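Local coordinates for B-N-acetylhexosaminidase (Streptomyces plicatus, PDB 5FD0), which hydrolyses terminal non-reducing N-acetylhexosamine residues of beta-N-acetylhexosaminides, probably by the family 20 glycoside hydrolase mechanism, at residues L400-T405 against G416-Q421; L410-A415 against W448-S453; R441-P446 against P467-L472. All blocks are in the same frame, centred on the assembly; numbering follows the deposited sequence.

Contact 1: L400-T405 against G416-Q421; sequences LDMKYT and GYVEVQ. With NAG (2-acetamido-2-deoxy-beta-D-glucopyranose), chain B.
Val418 N gives its hydrogen to Lys403 O over 2.9 Å, a nearly straight bond (167°) that lies in the carbonyl plane and joins the loop parts of the two segments. Beside it the Tyr417 ring lies with one face against the backbone carbonyl carbon of Thr405, CD1 3.4 Å from Thr405 C, while Lys403 CB meets the ring edge. A water joins the far ends of these two side chains, accepting from Lys403 NZ at 3.1 Å and lying 2.8 Å from Tyr417 OH; the extended lysine chain carries NZ out to it. Met402 CG touches Val418 CG2 at 4.0 Å, and the bends at chi2 and chi3 turn the terminal methyl CE away from Val418 toward the sugar O6 of the bound N-acetylglucosamine. Next to Met402, Asp401 OD2 accepts a 2.6 Å hydrogen bond from this O6. Glu419 is an N-cap residue whose OE1 accepts from Val420 N, while Tyr504 and Ser506 hold its carboxylate. Tyr404, stacked on Tyr504, bonds through OH to Tyr460 O. The contact folds the loop after strand 389-392, the seventh of the TIM barrel, onto itself beside the sugar pocket, with Val420 reaching helix 482-490 and Leu400 packing on strand 440-447.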
loop_
_atom_site.group_PDB
_atom_site.type_symbol
_atom_site.label_atom_id
_atom_site.label_comp_id
_atom_site.label_asym_id
_atom_site.label_seq_id
_atom_site.Cartn_x
_atom_site.Cartn_y
_atom_site.Cartn_z
ATOM N N LEU A 400 -0.550 -6.974 -8.334
ATOM C CA LEU A 400 -1.991 -6.885 -8.540
ATOM C C LEU A 400 -2.373 -6.610 -9.991
ATOM O O LEU A 400 -3.548 -6.747 -10.344
ATOM C CB LEU A 400 -2.581 -5.776 -7.635
ATOM C CG LEU A 400 -2.432 -6.068 -6.143
ATOM C CD1 LEU A 400 -2.861 -4.828 -5.356
ATOM C CD2 LEU A 400 -3.261 -7.261 -5.712
ATOM N N ASP A 401 -1.418 -6.249 -10.830
ATOM C CA ASP A 401 -1.657 -6.149 -12.253
ATOM C C ASP A 401 -1.632 -7.494 -12.956
ATOM O O ASP A 401 -1.957 -7.535 -14.145
ATOM C CB ASP A 401 -0.639 -5.207 -12.921
ATOM C CG ASP A 401 0.801 -5.733 -12.873
ATOM O OD1 ASP A 401 1.249 -6.191 -11.793
ATOM O OD2 ASP A 401 1.505 -5.654 -13.915
ATOM N N MET A 402 -1.250 -8.577 -12.286
ATOM C CA MET A 402 -1.181 -9.865 -12.969
ATOM C C MET A 402 -2.576 -10.469 -13.137
ATOM O O MET A 402 -3.403 -10.432 -12.226
ATOM C CB MET A 402 -0.280 -10.839 -12.226
ATOM C CG MET A 402 0.606 -11.688 -13.183
ATOM S SD MET A 402 1.698 -10.735 -14.268
ATOM C CE MET A 402 2.630 -9.786 -13.065
ATOM N N LYS A 403 -2.836 -11.014 -14.328
ATOM C CA LYS A 403 -4.111 -11.668 -14.610
ATOM C C LYS A 403 -4.385 -12.803 -13.637
ATOM O O LYS A 403 -3.475 -13.523 -13.205
ATOM C CB LYS A 403 -4.143 -12.227 -16.051
ATOM C CG LYS A 403 -4.119 -11.114 -17.099
ATOM C CD LYS A 403 -4.225 -11.665 -18.511
ATOM C CE LYS A 403 -4.374 -10.554 -19.522
ATOM N NZ LYS A 403 -4.197 -11.124 -20.858
ATOM N N TYR A 404 -5.672 -12.974 -13.326
ATOM C CA TYR A 404 -6.125 -14.112 -12.529
ATOM C C TYR A 404 -6.079 -15.404 -13.334
ATOM O O TYR A 404 -5.731 -16.465 -12.804
ATOM C CB TYR A 404 -7.552 -13.875 -12.065
ATOM C CG TYR A 404 -7.782 -12.605 -11.302
ATOM C CD1 TYR A 404 -7.446 -12.520 -9.965
ATOM C CD2 TYR A 404 -8.360 -11.506 -11.912
ATOM C CE1 TYR A 404 -7.671 -11.356 -9.246
ATOM C CE2 TYR A 404 -8.592 -10.336 -11.216
ATOM C CZ TYR A 404 -8.243 -10.270 -9.879
ATOM O OH TYR A 404 -8.481 -9.137 -9.153
ATOM N N THR A 405 -6.485 -15.327 -14.595
ATOM C CA THR A 405 -6.504 -16.440 -15.527
ATOM C C THR A 405 -6.288 -15.880 -16.924
ATOM O O THR A 405 -6.252 -14.664 -17.131
ATOM C CB THR A 405 -7.837 -17.173 -15.520
ATOM O OG1 THR A 405 -8.776 -16.353 -16.227
ATOM C CG2 THR A 405 -8.329 -17.435 -14.114
ATOM N N GLY A 416 3.004 -15.540 -15.327
ATOM C CA GLY A 416 1.970 -16.557 -15.173
ATOM C C GLY A 416 0.686 -15.903 -14.682
ATOM O O GLY A 416 0.562 -14.676 -14.629
ATOM N N TYR A 417 -0.277 -16.740 -14.324
ATOM C CA TYR A 417 -1.557 -16.312 -13.781
ATOM C C TYR A 417 -1.523 -16.427 -12.263
ATOM O O TYR A 417 -0.852 -17.297 -11.707
ATOM C CB TYR A 417 -2.688 -17.148 -14.379
ATOM C CG TYR A 417 -2.687 -17.010 -15.884
ATOM C CD1 TYR A 417 -2.904 -15.776 -16.459
ATOM C CD2 TYR A 417 -2.418 -18.090 -16.719
ATOM C CE1 TYR A 417 -2.886 -15.600 -17.806
ATOM C CE2 TYR A 417 -2.388 -17.927 -18.108
ATOM C CZ TYR A 417 -2.628 -16.681 -18.638
ATOM O OH TYR A 417 -2.607 -16.463 -19.989
ATOM N N VAL A 418 -2.224 -15.520 -11.586
ATOM C CA VAL A 418 -2.189 -15.444 -10.129
ATOM C C VAL A 418 -3.628 -15.346 -9.630
ATOM O O VAL A 418 -4.193 -14.251 -9.490
ATOM C CB VAL A 418 -1.331 -14.278 -9.626
ATOM C CG1 VAL A 418 -1.171 -14.354 -8.136
ATOM C CG2 VAL A 418 0.038 -14.350 -10.274
ATOM N N GLU A 419 -4.229 -16.499 -9.356
ATOM C CA GLU A 419 -5.539 -16.560 -8.725
ATOM C C GLU A 419 -5.432 -16.171 -7.251
ATOM O O GLU A 419 -4.352 -15.969 -6.687
ATOM C CB GLU A 419 -6.173 -17.966 -8.861
ATOM C CG GLU A 419 -7.251 -18.076 -9.957
ATOM C CD GLU A 419 -8.579 -17.401 -9.587
ATOM O OE1 GLU A 419 -8.673 -16.804 -8.482
ATOM O OE2 GLU A 419 -9.531 -17.478 -10.401
ATOM N N VAL A 420 -6.599 -16.058 -6.624
ATOM C CA VAL A 420 -6.659 -15.547 -5.261
ATOM C C VAL A 420 -5.896 -16.448 -4.290
ATOM O O VAL A 420 -5.153 -15.964 -3.422
ATOM C CB VAL A 420 -8.138 -15.376 -4.862
ATOM C CG1 VAL A 420 -8.260 -14.836 -3.464
ATOM C CG2 VAL A 420 -8.810 -14.440 -5.854
ATOM N N GLN A 421 -6.068 -17.773 -4.396
ATOM C CA GLN A 421 -5.389 -18.633 -3.425
ATOM C C GLN A 421 -3.869 -18.509 -3.549
ATOM O O GLN A 421 -3.159 -18.423 -2.543
ATOM C CB GLN A 421 -5.825 -20.113 -3.559
ATOM C CG GLN A 421 -4.996 -20.996 -2.613
ATOM C CD GLN A 421 -5.412 -22.469 -2.554
ATOM O OE1 GLN A 421 -6.291 -22.919 -3.281
ATOM N NE2 GLN A 421 -4.776 -23.209 -1.664
HETATM C C1 NAG B . 8.061 -5.540 -14.260
HETATM C C2 NAG B . 8.547 -4.080 -14.177
HETATM C C3 NAG B . 7.466 -3.040 -14.075
HETATM C C4 NAG B . 6.282 -3.339 -14.924
HETATM C C5 NAG B . 5.796 -4.683 -14.413
HETATM C C6 NAG B . 4.468 -5.127 -14.936
HETATM C C7 NAG B . 9.129 -4.250 -11.788
HETATM C C8 NAG B . 10.145 -3.986 -10.702
HETATM N N2 NAG B . 9.460 -3.903 -13.046
HETATM O O1 NAG B . 8.900 -6.219 -15.105
HETATM O O3 NAG B . 8.000 -1.760 -14.507
HETATM O O4 NAG B . 5.302 -2.319 -14.757
HETATM O O5 NAG B . 6.763 -5.685 -14.822
HETATM O O6 NAG B . 4.047 -6.292 -14.266
HETATM O O7 NAG B . 8.085 -4.751 -11.514
HETATM O O HOH W 1 -3.102 -13.965 -21.199
#

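Contact 2: L410-A415 against W448-S453; sequences LGLSWA and WTETLS. With NAG (2-acetamido-2-deoxy-beta-D-glucopyranose), chain B.
Thr451 meets Gly411 through one polar bond: Gly411 N donates to Thr451 OG1 at 2.9 Å, appreciably bent at 141°. With chi1 at 73°, OG1 sits between the threonine's own N and carbonyl carbon. A type I turn from Thr449 to Leu452, closed by a bond from Leu452 N to Thr449 O, presents Thr451 to the other loop.

The apolar contacts lie on the Leu410 and Leu412 sides of Gly411. Leu410 CB and CD1 lie against the CD2 methyl of Leu452, CB at 3.8 Å, and Leu412 CD2 touches the methyl CG2 of Thr451, also at 3.8 Å. Leu410 CD2 in addition sets a methyl against the backbone oxygen of Thr451.

Both segments also hold the N-acetylglucosamine. Trp414 NE1 donates to the sugar O6 at 2.9 Å, almost straight (168°) and in the plane of the indole, so this ring offers its edge. Trp448 instead offers a face, with O4 2.9 Å above the ring plane toward its rim. The same O4 donates to Glu450 OE2 at 2.6 Å, and Leu412 CD1 touches C6 at 3.6 Å. O6 is thus held from loop 410-415 and O4 from loop 448-453, so the two loops line this side of the sugar pocket.

The loop 410-415 precedes helix 420-424. The loop 448-453 leaves strand 440-447 and leads into helix 455-462, against which Leu410 and Leu452 pack, whereas Trp448 leans on strand 159-165.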
loop_
_atom_site.group_PDB
_atom_site.type_symbol
_atom_site.label_atom_id
_atom_site.label_comp_id
_atom_site.label_asym_id
_atom_site.label_seq_id
_atom_site.Cartn_x
_atom_site.Cartn_y
_atom_site.Cartn_z
ATOM N N LEU A 410 -8.076 -7.401 -18.196
ATOM C CA LEU A 410 -7.060 -6.395 -17.948
ATOM C C LEU A 410 -5.818 -7.113 -17.432
ATOM O O LEU A 410 -5.849 -8.314 -17.173
ATOM C CB LEU A 410 -7.559 -5.378 -16.918
ATOM C CG LEU A 410 -8.860 -4.638 -17.237
ATOM C CD1 LEU A 410 -9.403 -3.967 -15.984
ATOM C CD2 LEU A 410 -8.631 -3.617 -18.323
ATOM N N GLY A 411 -4.734 -6.364 -17.243
ATOM C CA GLY A 411 -3.549 -6.873 -16.584
ATOM C C GLY A 411 -2.620 -7.600 -17.537
ATOM O O GLY A 411 -2.825 -7.630 -18.748
ATOM N N LEU A 412 -1.553 -8.169 -16.961
ATOM C CA LEU A 412 -0.464 -8.804 -17.690
ATOM C C LEU A 412 -0.335 -10.273 -17.305
ATOM O O LEU A 412 -0.930 -10.740 -16.337
ATOM C CB LEU A 412 0.855 -8.087 -17.424
ATOM C CG LEU A 412 0.899 -6.629 -17.837
ATOM C CD1 LEU A 412 2.290 -6.092 -17.582
ATOM C CD2 LEU A 412 0.516 -6.458 -19.322
ATOM N N SER A 413 0.473 -11.011 -18.066
ATOM C CA SER A 413 0.594 -12.444 -17.842
ATOM C C SER A 413 2.040 -12.923 -17.835
ATOM O O SER A 413 2.271 -14.126 -17.811
ATOM C CB SER A 413 -0.198 -13.229 -18.897
ATOM O OG SER A 413 0.279 -12.908 -20.180
ATOM N N TRP A 414 3.017 -12.024 -17.837
ATOM C CA TRP A 414 4.391 -12.463 -17.976
ATOM C C TRP A 414 4.843 -13.298 -16.785
ATOM O O TRP A 414 5.744 -14.129 -16.923
ATOM C CB TRP A 414 5.317 -11.268 -18.178
ATOM C CG TRP A 414 5.405 -10.334 -17.010
ATOM C CD1 TRP A 414 4.676 -9.211 -16.814
ATOM C CD2 TRP A 414 6.280 -10.451 -15.877
ATOM N NE1 TRP A 414 5.059 -8.599 -15.649
ATOM C CE2 TRP A 414 6.035 -9.342 -15.050
ATOM C CE3 TRP A 414 7.254 -11.372 -15.495
ATOM C CZ2 TRP A 414 6.718 -9.137 -13.856
ATOM C CZ3 TRP A 414 7.942 -11.164 -14.306
ATOM C CH2 TRP A 414 7.660 -10.051 -13.502
ATOM N N ALA A 415 4.227 -13.113 -15.621
ATOM C CA ALA A 415 4.574 -13.878 -14.433
ATOM C C ALA A 415 3.697 -15.114 -14.270
ATOM O O ALA A 415 3.656 -15.688 -13.179
ATOM C CB ALA A 415 4.482 -12.995 -13.177
ATOM N N TRP A 448 0.756 -2.094 -10.895
ATOM C CA TRP A 448 1.276 -1.445 -12.089
ATOM C C TRP A 448 0.129 -1.085 -13.034
ATOM O O TRP A 448 -0.916 -1.738 -13.053
ATOM C CB TRP A 448 2.290 -2.363 -12.793
ATOM C CG TRP A 448 3.424 -2.759 -11.894
ATOM C CD1 TRP A 448 3.544 -3.903 -11.195
ATOM C CD2 TRP A 448 4.569 -1.970 -11.573
ATOM N NE1 TRP A 448 4.704 -3.894 -10.453
ATOM C CE2 TRP A 448 5.347 -2.705 -10.669
ATOM C CE3 TRP A 448 5.006 -0.718 -11.964
ATOM C CZ2 TRP A 448 6.554 -2.235 -10.169
ATOM C CZ3 TRP A 448 6.219 -0.240 -11.462
ATOM C CH2 TRP A 448 6.977 -1.003 -10.579
ATOM N N THR A 449 0.322 -0.028 -13.839
ATOM C CA THR A 449 -0.832 0.520 -14.551
ATOM C C THR A 449 -0.665 0.599 -16.070
ATOM O O THR A 449 -1.391 1.356 -16.721
ATOM C CB THR A 449 -1.198 1.887 -13.967
ATOM O OG1 THR A 449 -0.068 2.763 -13.995
ATOM C CG2 THR A 449 -1.696 1.700 -12.541
ATOM N N GLU A 450 0.197 -0.224 -16.670
ATOM C CA GLU A 450 0.235 -0.319 -18.133
ATOM C C GLU A 450 -1.151 -0.499 -18.737
ATOM O O GLU A 450 -1.438 0.052 -19.802
ATOM C CB GLU A 450 1.107 -1.490 -18.599
ATOM C CG GLU A 450 2.573 -1.231 -18.541
ATOM C CD GLU A 450 3.196 -1.704 -17.228
ATOM O OE1 GLU A 450 2.470 -1.775 -16.213
ATOM O OE2 GLU A 450 4.400 -2.010 -17.221
ATOM N N THR A 451 -2.012 -1.286 -18.091
ATOM C CA THR A 451 -3.294 -1.664 -18.671
ATOM C C THR A 451 -4.485 -0.998 -18.001
ATOM O O THR A 451 -5.621 -1.284 -18.380
ATOM C CB THR A 451 -3.490 -3.190 -18.620
ATOM O OG1 THR A 451 -3.749 -3.618 -17.276
ATOM C CG2 THR A 451 -2.287 -3.935 -19.177
ATOM N N LEU A 452 -4.255 -0.114 -17.033
ATOM C CA LEU A 452 -5.299 0.377 -16.148
ATOM C C LEU A 452 -5.292 1.893 -16.200
ATOM O O LEU A 452 -4.290 2.521 -15.852
ATOM C CB LEU A 452 -5.089 -0.101 -14.713
ATOM C CG LEU A 452 -4.799 -1.613 -14.527
ATOM C CD1 LEU A 452 -4.437 -1.929 -13.068
ATOM C CD2 LEU A 452 -5.993 -2.471 -14.982
ATOM N N SER A 453 -6.402 2.470 -16.615
ATOM C CA SER A 453 -6.449 3.904 -16.821
ATOM C C SER A 453 -7.588 4.587 -16.079
ATOM O O SER A 453 -7.723 5.808 -16.199
ATOM C CB SER A 453 -6.548 4.225 -18.330
ATOM O OG SER A 453 -7.730 3.704 -18.875
HETATM C C1 NAG B . 8.061 -5.540 -14.260
HETATM C C2 NAG B . 8.547 -4.080 -14.177
HETATM C C3 NAG B . 7.466 -3.040 -14.075
HETATM C C4 NAG B . 6.282 -3.339 -14.924
HETATM C C5 NAG B . 5.796 -4.683 -14.413
HETATM C C6 NAG B . 4.468 -5.127 -14.936
HETATM C C7 NAG B . 9.129 -4.250 -11.788
HETATM C C8 NAG B . 10.145 -3.986 -10.702
HETATM N N2 NAG B . 9.460 -3.903 -13.046
HETATM O O1 NAG B . 8.900 -6.219 -15.105
HETATM O O3 NAG B . 8.000 -1.760 -14.507
HETATM O O4 NAG B . 5.302 -2.319 -14.757
HETATM O O5 NAG B . 6.763 -5.685 -14.822
HETATM O O6 NAG B . 4.047 -6.292 -14.266
HETATM O O7 NAG B . 8.085 -4.751 -11.514
#

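Contact 3: R441-P446 against P467-L472; sequences RGVEAP and PGVAEL
Strand 440-447 is the last of the eight parallel strands of the family 20 TIM barrel, and helix 466-474 lies along its outer side. The short segments run almost exactly antiparallel, at 172°, with their axes 8.0 Å apart, as expected where a helix returns over the barrel wall. The contact is buried and wholly apolar between side chains, with Val469 at its middle.

Val469 CG1, anti to its own N (chi1 -177°), lies between two strand residues on the same face: it is 3.9 Å from Val443 CG2 and 4.0 Å from Ala445 CB. The two valines pass alongside in opposite senses, and Val443 CG2 also lies 3.5 Å from the backbone oxygen Val469 O. Ala445 CA and Val469 CA, 6.4 Å apart, are the nearest CA pair of the two segments. One turn further along the helix, Leu472 also borders Val443, whose CG2 lies 4.4 Å from Leu472 C.

Between Val443 and Ala445, Glu444 directs its CB away from the helix, into the barrel. There its buried carboxylate is satisfied by Ser161 OG on one oxygen and His192 ND1 on the other. On the helix Glu471 likewise turns from the strand, forming a salt bridge with Arg488 and a hydrogen bond with Tyr424 OH.

Strand 440-447 is flanked in the sheet by strands 159-165 and 389-392, while helix 466-474 rests on helix 482-490 through Pro467 and Glu471.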
loop_
_atom_site.group_PDB
_atom_site.type_symbol
_atom_site.label_atom_id
_atom_site.label_comp_id
_atom_site.label_asym_id
_atom_site.label_seq_id
_atom_site.Cartn_x
_atom_site.Cartn_y
_atom_site.Cartn_z
ATOM N N ARG A 441 11.257 -7.593 6.540
ATOM C CA ARG A 441 10.548 -6.473 7.154
ATOM C C ARG A 441 9.054 -6.510 6.888
ATOM O O ARG A 441 8.283 -5.910 7.647
ATOM C CB ARG A 441 11.111 -5.149 6.643
ATOM C CG ARG A 441 12.584 -5.014 6.800
ATOM C CD ARG A 441 13.013 -4.847 8.235
ATOM N NE ARG A 441 14.475 -4.807 8.270
ATOM C CZ ARG A 441 15.204 -3.694 8.161
ATOM N NH1 ARG A 441 14.611 -2.503 8.056
ATOM N NH2 ARG A 441 16.534 -3.772 8.168
ATOM N N GLY A 442 8.631 -7.178 5.831
ATOM C CA GLY A 442 7.219 -7.300 5.544
ATOM C C GLY A 442 6.986 -7.511 4.052
ATOM O O GLY A 442 7.836 -8.065 3.358
ATOM N N VAL A 443 5.818 -7.048 3.589
ATOM C CA VAL A 443 5.282 -7.396 2.278
ATOM C C VAL A 443 4.765 -6.141 1.595
ATOM O O VAL A 443 4.445 -5.142 2.246
ATOM C CB VAL A 443 4.160 -8.447 2.378
ATOM C CG1 VAL A 443 4.693 -9.706 3.005
ATOM C CG2 VAL A 443 2.959 -7.888 3.216
ATOM N N GLU A 444 4.665 -6.213 0.258
ATOM C CA GLU A 444 4.059 -5.151 -0.536
ATOM C C GLU A 444 3.223 -5.753 -1.656
ATOM O O GLU A 444 3.591 -6.794 -2.202
ATOM C CB GLU A 444 5.122 -4.206 -1.119
ATOM C CG GLU A 444 4.527 -3.066 -1.946
ATOM C CD GLU A 444 5.478 -1.897 -2.112
ATOM O OE1 GLU A 444 5.988 -1.390 -1.099
ATOM O OE2 GLU A 444 5.753 -1.510 -3.270
ATOM N N ALA A 445 2.077 -5.117 -1.961
ATOM C CA ALA A 445 1.211 -5.425 -3.105
ATOM C C ALA A 445 1.304 -4.315 -4.143
ATOM O O ALA A 445 0.644 -3.271 -3.998
ATOM C CB ALA A 445 -0.243 -5.599 -2.657
ATOM N N PRO A 446 2.109 -4.464 -5.189
ATOM C CA PRO A 446 2.206 -3.389 -6.176
ATOM C C PRO A 446 1.131 -3.493 -7.237
ATOM O O PRO A 446 0.785 -4.586 -7.685
ATOM C CB PRO A 446 3.596 -3.600 -6.796
ATOM C CG PRO A 446 4.316 -4.549 -5.880
ATOM C CD PRO A 446 3.233 -5.410 -5.310
ATOM N N PRO A 467 -6.725 -7.522 0.195
ATOM C CA PRO A 467 -6.802 -7.855 1.635
ATOM C C PRO A 467 -5.914 -9.020 2.021
ATOM O O PRO A 467 -5.405 -9.052 3.146
ATOM C CB PRO A 467 -8.278 -8.208 1.858
ATOM C CG PRO A 467 -8.986 -7.816 0.629
ATOM C CD PRO A 467 -8.019 -7.690 -0.486
ATOM N N GLY A 468 -5.706 -9.972 1.109
ATOM C CA GLY A 468 -4.869 -11.118 1.427
ATOM C C GLY A 468 -3.426 -10.734 1.666
ATOM O O GLY A 468 -2.792 -11.221 2.608
ATOM N N VAL A 469 -2.895 -9.811 0.858
ATOM C CA VAL A 469 -1.515 -9.406 1.099
ATOM C C VAL A 469 -1.415 -8.623 2.413
ATOM O O VAL A 469 -0.416 -8.720 3.135
ATOM C CB VAL A 469 -0.953 -8.602 -0.086
ATOM C CG1 VAL A 469 0.554 -8.250 0.163
ATOM C CG2 VAL A 469 -1.111 -9.381 -1.388
ATOM N N ALA A 470 -2.446 -7.856 2.747
ATOM C CA ALA A 470 -2.469 -7.164 4.024
ATOM C C ALA A 470 -2.430 -8.143 5.187
ATOM O O ALA A 470 -1.755 -7.890 6.192
ATOM C CB ALA A 470 -3.717 -6.290 4.109
ATOM N N GLU A 471 -3.164 -9.254 5.072
ATOM C CA GLU A 471 -3.151 -10.278 6.111
ATOM C C GLU A 471 -1.764 -10.892 6.259
ATOM O O GLU A 471 -1.292 -11.135 7.379
ATOM C CB GLU A 471 -4.183 -11.356 5.791
ATOM C CG GLU A 471 -4.110 -12.573 6.737
ATOM C CD GLU A 471 -5.455 -13.226 7.017
ATOM O OE1 GLU A 471 -6.463 -12.497 7.168
ATOM O OE2 GLU A 471 -5.508 -14.477 7.101
ATOM N N LEU A 472 -1.084 -11.135 5.141
ATOM C CA LEU A 472 0.269 -11.662 5.229
ATOM C C LEU A 472 1.158 -10.719 5.997
ATOM O O LEU A 472 2.026 -11.155 6.755
ATOM C CB LEU A 472 0.829 -11.916 3.836
ATOM C CG LEU A 472 0.128 -13.027 3.047
ATOM C CD1 LEU A 472 0.771 -13.179 1.677
ATOM C CD2 LEU A 472 0.186 -14.343 3.767
#

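Overall arrangement
Contacts 1 and 2 belong to one loop system at the sugar pocket, their centres 11 Å apart. Lys403 N lies 2.8 Å from Leu412 O and Asp401 O 2.9 Å from Leu412 N, probable backbone hydrogen bonds that tie them together. Both touch the N-acetylglucosamine, converging on O6 through Asp401 and Trp414; Tyr399, Arg168, Asp319 and Glu320 also hydrogen-bond the sugar, as does Glu450 of contact 2. Contact 3 lies on the outer face of the barrel wall, nearer the centre of the chain, 15 Å from contact 1 and 19 Å from contact 2 between centres. Its strand joins contact 1 through Leu400 N and Pro446 O, 2.8 Å apart, and runs directly into segment 448-453.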